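Local coordinates for B-cell lymphoma 3 protein (Homo sapiens, PDB 1K1A) that regulates transcription of NF-kappa-B target genes, blocking nuclear entry of the p50 subunit in the cytoplasm and acting as a transcriptional activator in the nucleus, at residues A70-A74 with T106-A111; A83-E88 with L117-A123; L95-D100 with L134-R138. One frame throughout, in Å; residues are numbered along the deposited sequence.

How the contacts relate
The three contacts join consecutive units of the ankyrin repeat domain. Contact 1 sets the loop ending ANK 2 against the loop that follows the second helix of ANK 3; contacts 2 and 3 both join ANK 3 to ANK 4, the former through their first helices, the latter through their second. Their centres lie about 11 to 12 Å apart, and they touch one another directly: Leu135 CD1 of contact 3 comes within 3.6 Å of Cys87 SG of contact 2, and Leu107 CD1 of contact 1 lies 3.8 Å from Leu99 CD2 of contact 3. Ala111 O of contact 1 is 3.2 Å from His84 NE2 of contact 2.

Contact 1 (A70-A74 with T106-A111)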
ATOM      1  N   ALA A  70      -6.192  14.642 -14.914  1.00 17.05           N
ATOM      2  CA  ALA A  70      -4.896  14.387 -14.270  1.00 17.40           C
ATOM      3  C   ALA A  70      -4.748  12.884 -14.045  1.00 17.80           C
ATOM      4  O   ALA A  70      -5.675  12.231 -13.573  1.00 18.19           O
ATOM      5  CB  ALA A  70      -4.783  15.135 -12.955  1.00 17.02           C
ATOM      6  N   SER A  71      -3.571  12.348 -14.348  1.00 18.39           N
ATOM      7  CA  SER A  71      -3.345  10.905 -14.276  1.00 18.66           C
ATOM      8  C   SER A  71      -2.999  10.397 -12.882  1.00 18.34           C
ATOM      9  O   SER A  71      -2.067  10.879 -12.248  1.00 18.36           O
ATOM     10  CB  SER A  71      -2.237  10.488 -15.251  1.00 19.18           C
ATOM     11  OG  SER A  71      -1.933   9.102 -15.114  1.00 18.97           O
ATOM     12  N   PRO A  72      -3.749   9.402 -12.422  1.00 18.49           N
ATOM     13  CA  PRO A  72      -3.465   8.742 -11.147  1.00 18.19           C
ATOM     14  C   PRO A  72      -2.173   7.922 -11.217  1.00 17.60           C
ATOM     15  O   PRO A  72      -1.666   7.522 -10.176  1.00 17.83           O
ATOM     16  CB  PRO A  72      -4.665   7.802 -10.966  1.00 18.75           C
ATOM     17  CG  PRO A  72      -5.696   8.311 -11.896  1.00 19.14           C
ATOM     18  CD  PRO A  72      -4.944   8.845 -13.080  1.00 18.63           C
ATOM     19  N   MET A  73      -1.647   7.681 -12.419  1.00 16.76           N
ATOM     20  CA  MET A  73      -0.418   6.894 -12.553  1.00 16.15           C
ATOM     21  C   MET A  73       0.880   7.716 -12.695  1.00 15.44           C
ATOM     22  O   MET A  73       1.961   7.140 -12.779  1.00 15.38           O
ATOM     23  CB  MET A  73      -0.525   5.883 -13.706  1.00 15.98           C
ATOM     24  CG  MET A  73      -1.649   4.854 -13.547  1.00 16.58           C
ATOM     25  SD  MET A  73      -1.432   3.780 -12.115  1.00 17.78           S
ATOM     26  CE  MET A  73      -0.007   2.800 -12.645  1.00 16.03           C
ATOM     27  N   ALA A  74       0.783   9.046 -12.746  1.00 14.75           N
ATOM     28  CA  ALA A  74       1.995   9.874 -12.817  1.00 14.26           C
ATOM     29  C   ALA A  74       2.861   9.572 -11.598  1.00 14.08           C
ATOM     30  O   ALA A  74       2.353   9.489 -10.475  1.00 14.31           O
ATOM     31  CB  ALA A  74       1.647  11.358 -12.865  1.00 14.04           C
ATOM     32  N   THR A 106      -7.681   3.136 -16.065  1.00 22.93           N
ATOM     33  CA  THR A 106      -6.560   4.076 -16.001  1.00 22.36           C
ATOM     34  C   THR A 106      -5.739   3.942 -14.712  1.00 21.67           C
ATOM     35  O   THR A 106      -4.615   4.411 -14.642  1.00 21.90           O
ATOM     36  CB  THR A 106      -7.038   5.536 -16.172  1.00 22.52           C
ATOM     37  OG1 THR A 106      -7.804   5.934 -15.029  1.00 22.45           O
ATOM     38  CG2 THR A 106      -8.027   5.649 -17.332  1.00 23.15           C
ATOM     39  N   LEU A 107      -6.311   3.321 -13.692  1.00 20.66           N
ATOM     40  CA  LEU A 107      -5.621   3.187 -12.409  1.00 20.51           C
ATOM     41  C   LEU A 107      -5.294   1.724 -12.124  1.00 19.73           C
ATOM     42  O   LEU A 107      -6.174   0.877 -12.171  1.00 20.23           O
ATOM     43  CB  LEU A 107      -6.486   3.771 -11.287  1.00 20.24           C
ATOM     44  CG  LEU A 107      -5.812   4.180  -9.976  1.00 21.55           C
ATOM     45  CD1 LEU A 107      -6.714   5.127  -9.177  1.00 22.23           C
ATOM     46  CD2 LEU A 107      -5.446   2.970  -9.142  1.00 21.81           C
ATOM     47  N   ASP A 108      -4.030   1.437 -11.815  1.00 18.84           N
ATOM     48  CA  ASP A 108      -3.583   0.059 -11.589  1.00 17.67           C
ATOM     49  C   ASP A 108      -3.039  -0.071 -10.182  1.00 16.33           C
ATOM     50  O   ASP A 108      -2.006   0.510  -9.855  1.00 15.37           O
ATOM     51  CB  ASP A 108      -2.484  -0.299 -12.597  1.00 18.32           C
ATOM     52  CG  ASP A 108      -2.223  -1.802 -12.687  1.00 20.41           C
ATOM     53  OD1 ASP A 108      -2.557  -2.559 -11.732  1.00 21.62           O
ATOM     54  OD2 ASP A 108      -1.683  -2.315 -13.690  1.00 22.53           O
ATOM     55  N   LEU A 109      -3.726  -0.832  -9.340  1.00 14.75           N
ATOM     56  CA  LEU A 109      -3.287  -0.962  -7.944  1.00 14.44           C
ATOM     57  C   LEU A 109      -2.086  -1.877  -7.782  1.00 14.10           C
ATOM     58  O   LEU A 109      -1.545  -2.025  -6.679  1.00 14.36           O
ATOM     59  CB  LEU A 109      -4.440  -1.414  -7.041  1.00 14.27           C
ATOM     60  CG  LEU A 109      -5.589  -0.406  -6.876  1.00 14.84           C
ATOM     61  CD1 LEU A 109      -6.772  -1.045  -6.147  1.00 15.66           C
ATOM     62  CD2 LEU A 109      -5.133   0.864  -6.159  1.00 14.84           C
ATOM     63  N   GLU A 110      -1.647  -2.484  -8.873  1.00 13.89           N
ATOM     64  CA  GLU A 110      -0.458  -3.336  -8.803  1.00 14.02           C
ATOM     65  C   GLU A 110       0.821  -2.547  -9.089  1.00 13.59           C
ATOM     66  O   GLU A 110       1.917  -3.108  -9.127  1.00 12.36           O
ATOM     67  CB  GLU A 110      -0.595  -4.535  -9.737  1.00 14.54           C
ATOM     68  CG  GLU A 110      -1.683  -5.504  -9.296  1.00 16.61           C
ATOM     69  CD  GLU A 110      -1.830  -5.569  -7.785  1.00 20.05           C
ATOM     70  OE1 GLU A 110      -2.953  -5.339  -7.290  1.00 22.06           O
ATOM     71  OE2 GLU A 110      -0.831  -5.852  -7.085  1.00 21.60           O
ATOM     72  N   ALA A 111       0.676  -1.233  -9.252  1.00 13.49           N
ATOM     73  CA  ALA A 111       1.830  -0.351  -9.477  1.00 13.16           C
ATOM     74  C   ALA A 111       2.922  -0.537  -8.417  1.00 13.10           C
ATOM     75  O   ALA A 111       2.634  -0.605  -7.220  1.00 12.67           O
ATOM     76  CB  ALA A 111       1.378   1.118  -9.517  1.00 12.73           C
TER
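Met73 reaches across from one loop to the next and meets Thr106, Asp108 and Ala111 with successive atoms of its chain. CG comes first, 3.2 Å from Thr106 O. SD then accepts a weak but nearly straight hydrogen bond from Asp108 N (3.5 Å, N-H...S angle 164°). The methyl CE finishes against two beta carbons, 3.8 Å from Ala111 CB and 4.0 Å from Asp108 CB. This course depends on a folded side chain: CG stands anti to the carbonyl carbon (chi1 -61°), and further bends at chi2 and chi3 lay the thioether along the backbone of 106-111. An alanine in place of Met73 is likely to leave Asp108 N without its sulfur acceptor and to open a gap beside the Ala111 methyl. Next to the methionine, Pro72 adds an apolar touch, its CB 3.8 Å from Leu107 CD1.

Behind this first shell, each loop is shaped by a type I beta turn. In the turn from Ser71 to Ala74, Ser71 OG accepts from Met73 N at 3.1 Å, an ST turn that fixes the backbone carrying the methionine. In the turn from Asp108 to Ala111, Asp108 OD1 accepts from Glu110 N at 3.0 Å, an Asx turn in which the donor sits above the carboxylate plane, 42° out of it. Further out, Thr106 OG1 is bonded to Ala103 O, and Ser71 N to Asp40 OD2 in the preceding loop. Both segments belong to the loops that lead from the second helix of one ankyrin repeat to the first helix of the next: 70-74 runs between helices 59-67 and 82-88. The loop segment 106-111 likewise links helix 92-101 to helix 119-126, with Leu107 resting on Leu99 of helix 92-101.

Contact 2 (A83-E88 with L117-A123)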
ATOM      1  N   ALA A  83      -2.114   6.701  -5.475  1.00 10.58           N
ATOM      2  CA  ALA A  83      -2.564   5.677  -4.538  1.00 10.44           C
ATOM      3  C   ALA A  83      -1.526   5.380  -3.460  1.00 10.55           C
ATOM      4  O   ALA A  83      -1.879   5.234  -2.286  1.00  9.64           O
ATOM      5  CB  ALA A  83      -2.956   4.397  -5.277  1.00 11.11           C
ATOM      6  N   HIS A  84      -0.252   5.275  -3.861  1.00 10.64           N
ATOM      7  CA  HIS A  84       0.836   5.035  -2.915  1.00 11.33           C
ATOM      8  C   HIS A  84       0.874   6.166  -1.893  1.00 11.29           C
ATOM      9  O   HIS A  84       1.058   5.939  -0.697  1.00 10.88           O
ATOM     10  CB  HIS A  84       2.216   5.019  -3.616  1.00 11.32           C
ATOM     11  CG  HIS A  84       2.489   3.809  -4.466  1.00 11.91           C
ATOM     12  ND1 HIS A  84       2.965   2.618  -3.948  1.00 13.04           N
ATOM     13  CD2 HIS A  84       2.460   3.644  -5.809  1.00 12.23           C
ATOM     14  CE1 HIS A  84       3.167   1.760  -4.934  1.00  9.45           C
ATOM     15  NE2 HIS A  84       2.871   2.358  -6.073  1.00 13.52           N
ATOM     16  N   LEU A  85       0.753   7.396  -2.378  1.00 10.78           N
ATOM     17  CA  LEU A  85       0.847   8.564  -1.499  1.00 11.19           C
ATOM     18  C   LEU A  85      -0.322   8.644  -0.527  1.00 10.66           C
ATOM     19  O   LEU A  85      -0.140   9.027   0.633  1.00 10.97           O
ATOM     20  CB  LEU A  85       0.961   9.859  -2.312  1.00 11.26           C
ATOM     21  CG  LEU A  85       2.272  10.051  -3.080  1.00 12.36           C
ATOM     22  CD1 LEU A  85       2.201  11.312  -3.926  1.00 13.63           C
ATOM     23  CD2 LEU A  85       3.459  10.122  -2.111  1.00 13.15           C
ATOM     24  N   ALA A  86      -1.518   8.283  -0.990  1.00 10.92           N
ATOM     25  CA  ALA A  86      -2.685   8.246  -0.106  1.00 11.09           C
ATOM     26  C   ALA A  86      -2.462   7.248   1.027  1.00 11.35           C
ATOM     27  O   ALA A  86      -2.827   7.514   2.173  1.00 11.39           O
ATOM     28  CB  ALA A  86      -3.959   7.923  -0.874  1.00 10.96           C
ATOM     29  N   CYS A  87      -1.836   6.111   0.721  1.00 11.73           N
ATOM     30  CA  CYS A  87      -1.558   5.121   1.766  1.00 12.84           C
ATOM     31  C   CYS A  87      -0.418   5.520   2.736  1.00 13.70           C
ATOM     32  O   CYS A  87      -0.524   5.320   3.947  1.00 13.96           O
ATOM     33  CB  CYS A  87      -1.335   3.728   1.167  1.00 12.81           C
ATOM     34  SG  CYS A  87      -2.753   3.074   0.270  1.00 13.30           S
ATOM     35  N   GLU A  88       0.667   6.096   2.237  1.00 14.97           N
ATOM     36  CA  GLU A  88       1.701   6.511   3.172  1.00 16.52           C
ATOM     37  C   GLU A  88       1.211   7.670   4.056  1.00 16.69           C
ATOM     38  O   GLU A  88       1.708   7.866   5.159  1.00 16.54           O
ATOM     39  CB  GLU A  88       3.025   6.829   2.473  1.00 17.86           C
ATOM     40  CG  GLU A  88       2.992   8.012   1.532  1.00 21.43           C
ATOM     41  CD  GLU A  88       4.386   8.428   1.075  1.00 27.20           C
ATOM     42  OE1 GLU A  88       5.280   8.598   1.933  1.00 29.87           O
ATOM     43  OE2 GLU A  88       4.589   8.581  -0.145  1.00 30.39           O
ATOM     44  N   LEU A 117       7.478  -1.688  -3.831  1.00 16.23           N
ATOM     45  CA  LEU A 117       6.246  -1.974  -3.099  1.00 15.26           C
ATOM     46  C   LEU A 117       4.980  -1.519  -3.805  1.00 14.09           C
ATOM     47  O   LEU A 117       4.982  -0.511  -4.524  1.00 13.10           O
ATOM     48  CB  LEU A 117       6.288  -1.308  -1.713  1.00 15.18           C
ATOM     49  CG  LEU A 117       7.459  -1.650  -0.793  1.00 17.45           C
ATOM     50  CD1 LEU A 117       7.349  -0.874   0.511  1.00 17.84           C
ATOM     51  CD2 LEU A 117       7.509  -3.142  -0.525  1.00 18.74           C
ATOM     52  N   THR A 118       3.894  -2.260  -3.578  1.00 12.66           N
ATOM     53  CA  THR A 118       2.575  -1.840  -4.029  1.00 11.96           C
ATOM     54  C   THR A 118       1.981  -0.943  -2.963  1.00 11.28           C
ATOM     55  O   THR A 118       2.516  -0.845  -1.862  1.00 10.26           O
ATOM     56  CB  THR A 118       1.635  -3.040  -4.190  1.00 12.12           C
ATOM     57  OG1 THR A 118       1.401  -3.635  -2.900  1.00 12.08           O
ATOM     58  CG2 THR A 118       2.289  -4.146  -4.999  1.00 11.57           C
ATOM     59  N   ALA A 119       0.866  -0.299  -3.299  1.00 10.26           N
ATOM     60  CA  ALA A 119       0.121   0.503  -2.343  1.00  9.96           C
ATOM     61  C   ALA A 119      -0.293  -0.336  -1.130  1.00  9.65           C
ATOM     62  O   ALA A 119      -0.263   0.145   0.003  1.00  9.95           O
ATOM     63  CB  ALA A 119      -1.090   1.111  -3.006  1.00  9.66           C
ATOM     64  N   LEU A 120      -0.670  -1.590  -1.372  1.00  9.46           N
ATOM     65  CA  LEU A 120      -1.055  -2.495  -0.286  1.00 10.14           C
ATOM     66  C   LEU A 120       0.081  -2.730   0.720  1.00 10.28           C
ATOM     67  O   LEU A 120      -0.145  -2.733   1.938  1.00 10.93           O
ATOM     68  CB  LEU A 120      -1.587  -3.828  -0.837  1.00  9.64           C
ATOM     69  CG  LEU A 120      -2.045  -4.835   0.215  1.00 10.52           C
ATOM     70  CD1 LEU A 120      -3.108  -4.191   1.103  1.00 10.52           C
ATOM     71  CD2 LEU A 120      -2.589  -6.093  -0.442  1.00  9.75           C
ATOM     72  N   HIS A 121       1.298  -2.934   0.220  1.00 11.04           N
ATOM     73  CA  HIS A 121       2.464  -3.089   1.099  1.00 11.69           C
ATOM     74  C   HIS A 121       2.618  -1.857   1.986  1.00 11.69           C
ATOM     75  O   HIS A 121       2.798  -1.970   3.191  1.00 12.14           O
ATOM     76  CB  HIS A 121       3.759  -3.282   0.297  1.00 12.18           C
ATOM     77  CG  HIS A 121       3.863  -4.607  -0.395  1.00 13.52           C
ATOM     78  ND1 HIS A 121       4.060  -5.793   0.282  1.00 16.15           N
ATOM     79  CD2 HIS A 121       3.839  -4.928  -1.711  1.00 14.04           C
ATOM     80  CE1 HIS A 121       4.133  -6.787  -0.585  1.00 14.56           C
ATOM     81  NE2 HIS A 121       3.992  -6.290  -1.800  1.00 15.98           N
ATOM     82  N   VAL A 122       2.575  -0.678   1.372  1.00 11.52           N
ATOM     83  CA  VAL A 122       2.672   0.580   2.105  1.00 11.34           C
ATOM     84  C   VAL A 122       1.577   0.695   3.170  1.00 11.12           C
ATOM     85  O   VAL A 122       1.856   1.021   4.325  1.00 11.03           O
ATOM     86  CB  VAL A 122       2.585   1.792   1.156  1.00 11.39           C
ATOM     87  CG1 VAL A 122       2.535   3.087   1.952  1.00 10.85           C
ATOM     88  CG2 VAL A 122       3.777   1.808   0.200  1.00 12.16           C
ATOM     89  N   ALA A 123       0.339   0.406   2.787  1.00 11.24           N
ATOM     90  CA  ALA A 123      -0.775   0.499   3.721  1.00 11.82           C
ATOM     91  C   ALA A 123      -0.602  -0.435   4.929  1.00 12.76           C
ATOM     92  O   ALA A 123      -0.845  -0.043   6.076  1.00 12.54           O
ATOM     93  CB  ALA A 123      -2.104   0.216   3.009  1.00 11.48           C
TER
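His84 extends its imidazole from helix 82-88 to the start of helix 119-126. From CB, the ring carbon CG lies anti to the carbonyl carbon (chi1 -72°), which carries the imidazole across to Leu117, Thr118 and Ala119. ND1 passes 3.7 Å from Ala119 N, approaching obliquely. At the far end of the ring CE1 comes edge-on to Leu117 O, 2.9 Å away and near the ring plane, while NE2 continues past this carbonyl to Ala111 O in the loop before the helix. The ring therefore spans the junction where loop becomes helix in the next repeat. That helix start is capped by Thr118, whose OG1 accepts from His121 N (3.2 Å, 164°); Thr118 to His121 read as a variant of the ankyrin TPLH signature.

One turn on from His84, small side chains let the helices come close. Cys87 SG faces Ala119 O at 3.9 Å and Ala123 CB at 4.0 Å, both on the side of helix 119-126. Val122 turns CG1 against the Glu88 backbone, 3.6 Å from its N, and also meets CB of both Cys87 and Glu88. The two short helical segments run almost in parallel, their axes 8.4 Å apart and 7° from exact alignment, as expected for equivalent first helices of adjacent ankyrin repeats. On the ANK 3 side Leu85 and Ala86 pack on helix 49-55; on the ANK 4 side Leu120 and His121 meet Pro153 of helix 153-159, while helix 129-137 covers Cys87 and Ala123 through Leu135, Thr131 and Val132.

Contact 3 (L95-D100 with L134-R138); sequences LRALLD and LLLER
Leu134 fits its two methyls into separate places on helix 92-101. With CG anti to the backbone N (chi1 180°), CD2 touches Leu95 CG at 3.8 Å and Arg96 N at 3.7 Å, while CD1 lies over one face of the Arg96 guanidinium. Leu95 has the same rotamer, and the two leucine side chains run alongside, pointing opposite ways; Leu135 meets Leu95 at about a right angle, CD2 to CD2 3.8 Å.

Arg138, just past its helix, has CG anti to the carbonyl carbon (chi1 -59°) and 3.7 Å from Leu99 CD1; a bend at chi2 then turns the guanidinium to Asp100. NH1 (3.0 Å) and NH2 (3.3 Å) both grip Asp100 OD1 end-on in a salt bridge, carboxylate and guanidinium only 8° from coplanar. Arg96 NH1 lies 3.5 Å from Arg138 NH2, two donors whose repulsion Asp100 probably offsets in part. A water joins Glu137 OE1 to Arg96 NH2, weakly on the arginine side.

These second helices of ANK 3 and ANK 4 thus share a leucine core with a charged outer edge; Leu98 and Ala97 continue the stack onto helix 59-67, and Leu135 reaches inward to helices 82-88 and 119-126.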
ATOM      1  N   LEU A  95      -7.872   8.293  -0.813  1.00 12.90           N
ATOM      2  CA  LEU A  95      -7.819   7.054  -1.578  1.00 12.40           C
ATOM      3  C   LEU A  95      -9.179   6.787  -2.208  1.00 12.45           C
ATOM      4  O   LEU A  95      -9.273   6.394  -3.368  1.00 11.64           O
ATOM      5  CB  LEU A  95      -7.387   5.885  -0.694  1.00 12.26           C
ATOM      6  CG  LEU A  95      -7.277   4.523  -1.381  1.00 12.96           C
ATOM      7  CD1 LEU A  95      -6.295   4.582  -2.553  1.00 12.63           C
ATOM      8  CD2 LEU A  95      -6.847   3.459  -0.366  1.00 12.16           C
ATOM      9  N   ARG A  96     -10.236   7.003  -1.431  1.00 12.85           N
ATOM     10  CA  ARG A  96     -11.584   6.840  -1.938  1.00 13.96           C
ATOM     11  C   ARG A  96     -11.851   7.830  -3.074  1.00 14.00           C
ATOM     12  O   ARG A  96     -12.424   7.472  -4.093  1.00 14.16           O
ATOM     13  CB  ARG A  96     -12.602   7.044  -0.815  1.00 14.76           C
ATOM     14  CG  ARG A  96     -14.020   6.647  -1.190  1.00 17.56           C
ATOM     15  CD  ARG A  96     -14.989   6.668  -0.029  1.00 22.82           C
ATOM     16  NE  ARG A  96     -14.739   5.586   0.922  1.00 25.89           N
ATOM     17  CZ  ARG A  96     -15.179   4.345   0.762  1.00 28.40           C
ATOM     18  NH1 ARG A  96     -15.888   4.024  -0.311  1.00 30.61           N
ATOM     19  NH2 ARG A  96     -14.916   3.422   1.676  1.00 29.04           N
ATOM     20  N   ALA A  97     -11.433   9.078  -2.900  1.00 13.47           N
ATOM     21  CA  ALA A  97     -11.652  10.072  -3.948  1.00 13.94           C
ATOM     22  C   ALA A  97     -10.965   9.655  -5.259  1.00 13.85           C
ATOM     23  O   ALA A  97     -11.530   9.806  -6.341  1.00 14.17           O
ATOM     24  CB  ALA A  97     -11.179  11.442  -3.495  1.00 13.82           C
ATOM     25  N   LEU A  98      -9.761   9.100  -5.148  1.00 13.52           N
ATOM     26  CA  LEU A  98      -9.001   8.669  -6.313  1.00 14.37           C
ATOM     27  C   LEU A  98      -9.676   7.497  -7.020  1.00 14.15           C
ATOM     28  O   LEU A  98      -9.898   7.531  -8.220  1.00 14.52           O
ATOM     29  CB  LEU A  98      -7.586   8.251  -5.894  1.00 14.05           C
ATOM     30  CG  LEU A  98      -6.514   9.320  -5.759  1.00 16.56           C
ATOM     31  CD1 LEU A  98      -5.310   8.741  -5.008  1.00 17.00           C
ATOM     32  CD2 LEU A  98      -6.102   9.819  -7.136  1.00 15.59           C
ATOM     33  N   LEU A  99     -10.001   6.461  -6.256  1.00 14.99           N
ATOM     34  CA  LEU A  99     -10.587   5.250  -6.817  1.00 16.10           C
ATOM     35  C   LEU A  99     -11.976   5.484  -7.405  1.00 16.70           C
ATOM     36  O   LEU A  99     -12.351   4.824  -8.368  1.00 17.44           O
ATOM     37  CB  LEU A  99     -10.622   4.123  -5.776  1.00 16.09           C
ATOM     38  CG  LEU A  99      -9.281   3.704  -5.150  1.00 16.33           C
ATOM     39  CD1 LEU A  99      -9.508   2.596  -4.157  1.00 16.80           C
ATOM     40  CD2 LEU A  99      -8.265   3.275  -6.202  1.00 19.63           C
ATOM     41  N   ASP A 100     -12.722   6.431  -6.840  1.00 17.04           N
ATOM     42  CA  ASP A 100     -14.057   6.751  -7.341  1.00 17.60           C
ATOM     43  C   ASP A 100     -14.007   7.661  -8.581  1.00 17.42           C
ATOM     44  O   ASP A 100     -14.894   7.597  -9.436  1.00 17.08           O
ATOM     45  CB  ASP A 100     -14.926   7.423  -6.248  1.00 18.14           C
ATOM     46  CG  ASP A 100     -15.452   6.430  -5.193  1.00 21.10           C
ATOM     47  OD1 ASP A 100     -15.072   5.229  -5.214  1.00 22.13           O
ATOM     48  OD2 ASP A 100     -16.259   6.777  -4.297  1.00 23.67           O
ATOM     49  N   LEU A 134     -10.003  -0.835   2.058  1.00 14.41           N
ATOM     50  CA  LEU A 134     -10.492  -0.253   0.815  1.00 14.00           C
ATOM     51  C   LEU A 134      -9.704  -0.772  -0.394  1.00 13.68           C
ATOM     52  O   LEU A 134     -10.294  -1.131  -1.403  1.00 14.19           O
ATOM     53  CB  LEU A 134     -10.436   1.269   0.883  1.00 14.10           C
ATOM     54  CG  LEU A 134     -10.905   2.036  -0.346  1.00 14.81           C
ATOM     55  CD1 LEU A 134     -12.352   1.656  -0.681  1.00 13.39           C
ATOM     56  CD2 LEU A 134     -10.751   3.539  -0.096  1.00 15.88           C
ATOM     57  N   LEU A 135      -8.376  -0.816  -0.290  1.00 12.84           N
ATOM     58  CA  LEU A 135      -7.563  -1.360  -1.377  1.00 12.56           C
ATOM     59  C   LEU A 135      -8.034  -2.776  -1.750  1.00 12.86           C
ATOM     60  O   LEU A 135      -8.206  -3.098  -2.919  1.00 12.30           O
ATOM     61  CB  LEU A 135      -6.084  -1.397  -0.977  1.00 12.42           C
ATOM     62  CG  LEU A 135      -5.376  -0.037  -0.898  1.00 12.15           C
ATOM     63  CD1 LEU A 135      -4.019  -0.202  -0.258  1.00 12.40           C
ATOM     64  CD2 LEU A 135      -5.252   0.610  -2.283  1.00 13.20           C
ATOM     65  N   LEU A 136      -8.242  -3.609  -0.739  1.00 13.17           N
ATOM     66  CA  LEU A 136      -8.660  -4.989  -0.962  1.00 14.45           C
ATOM     67  C   LEU A 136     -10.058  -5.093  -1.574  1.00 14.89           C
ATOM     68  O   LEU A 136     -10.330  -5.990  -2.375  1.00 15.52           O
ATOM     69  CB  LEU A 136      -8.585  -5.785   0.341  1.00 14.24           C
ATOM     70  CG  LEU A 136      -7.165  -5.972   0.896  1.00 13.94           C
ATOM     71  CD1 LEU A 136      -7.213  -6.620   2.261  1.00 15.06           C
ATOM     72  CD2 LEU A 136      -6.295  -6.800  -0.073  1.00 13.37           C
ATOM     73  N   GLU A 137     -10.939  -4.172  -1.198  1.00 15.91           N
ATOM     74  CA  GLU A 137     -12.305  -4.164  -1.718  1.00 16.65           C
ATOM     75  C   GLU A 137     -12.318  -3.715  -3.177  1.00 16.82           C
ATOM     76  O   GLU A 137     -13.245  -4.030  -3.932  1.00 17.01           O
ATOM     77  CB  GLU A 137     -13.191  -3.236  -0.886  1.00 17.04           C
ATOM     78  CG  GLU A 137     -13.569  -3.788   0.478  1.00 19.61           C
ATOM     79  CD  GLU A 137     -14.322  -2.780   1.326  1.00 23.81           C
ATOM     80  OE1 GLU A 137     -14.181  -1.564   1.080  1.00 25.96           O
ATOM     81  OE2 GLU A 137     -15.048  -3.204   2.250  1.00 25.56           O
ATOM     82  N   ARG A 138     -11.285  -2.982  -3.581  1.00 16.88           N
ATOM     83  CA  ARG A 138     -11.249  -2.455  -4.944  1.00 17.03           C
ATOM     84  C   ARG A 138     -10.337  -3.219  -5.907  1.00 17.29           C
ATOM     85  O   ARG A 138     -10.033  -2.733  -6.992  1.00 17.20           O
ATOM     86  CB  ARG A 138     -10.946  -0.964  -4.943  1.00 17.36           C
ATOM     87  CG  ARG A 138     -11.962  -0.140  -4.159  1.00 18.80           C
ATOM     88  CD  ARG A 138     -13.402  -0.253  -4.658  1.00 21.34           C
ATOM     89  NE  ARG A 138     -14.301   0.596  -3.874  1.00 22.38           N
ATOM     90  CZ  ARG A 138     -14.625   1.844  -4.191  1.00 23.58           C
ATOM     91  NH1 ARG A 138     -14.145   2.404  -5.295  1.00 22.11           N
ATOM     92  NH2 ARG A 138     -15.446   2.537  -3.405  1.00 24.43           N
TER
HETATM   93  O   HOH W   1     -14.025   0.409   2.606  1.00 33.07           O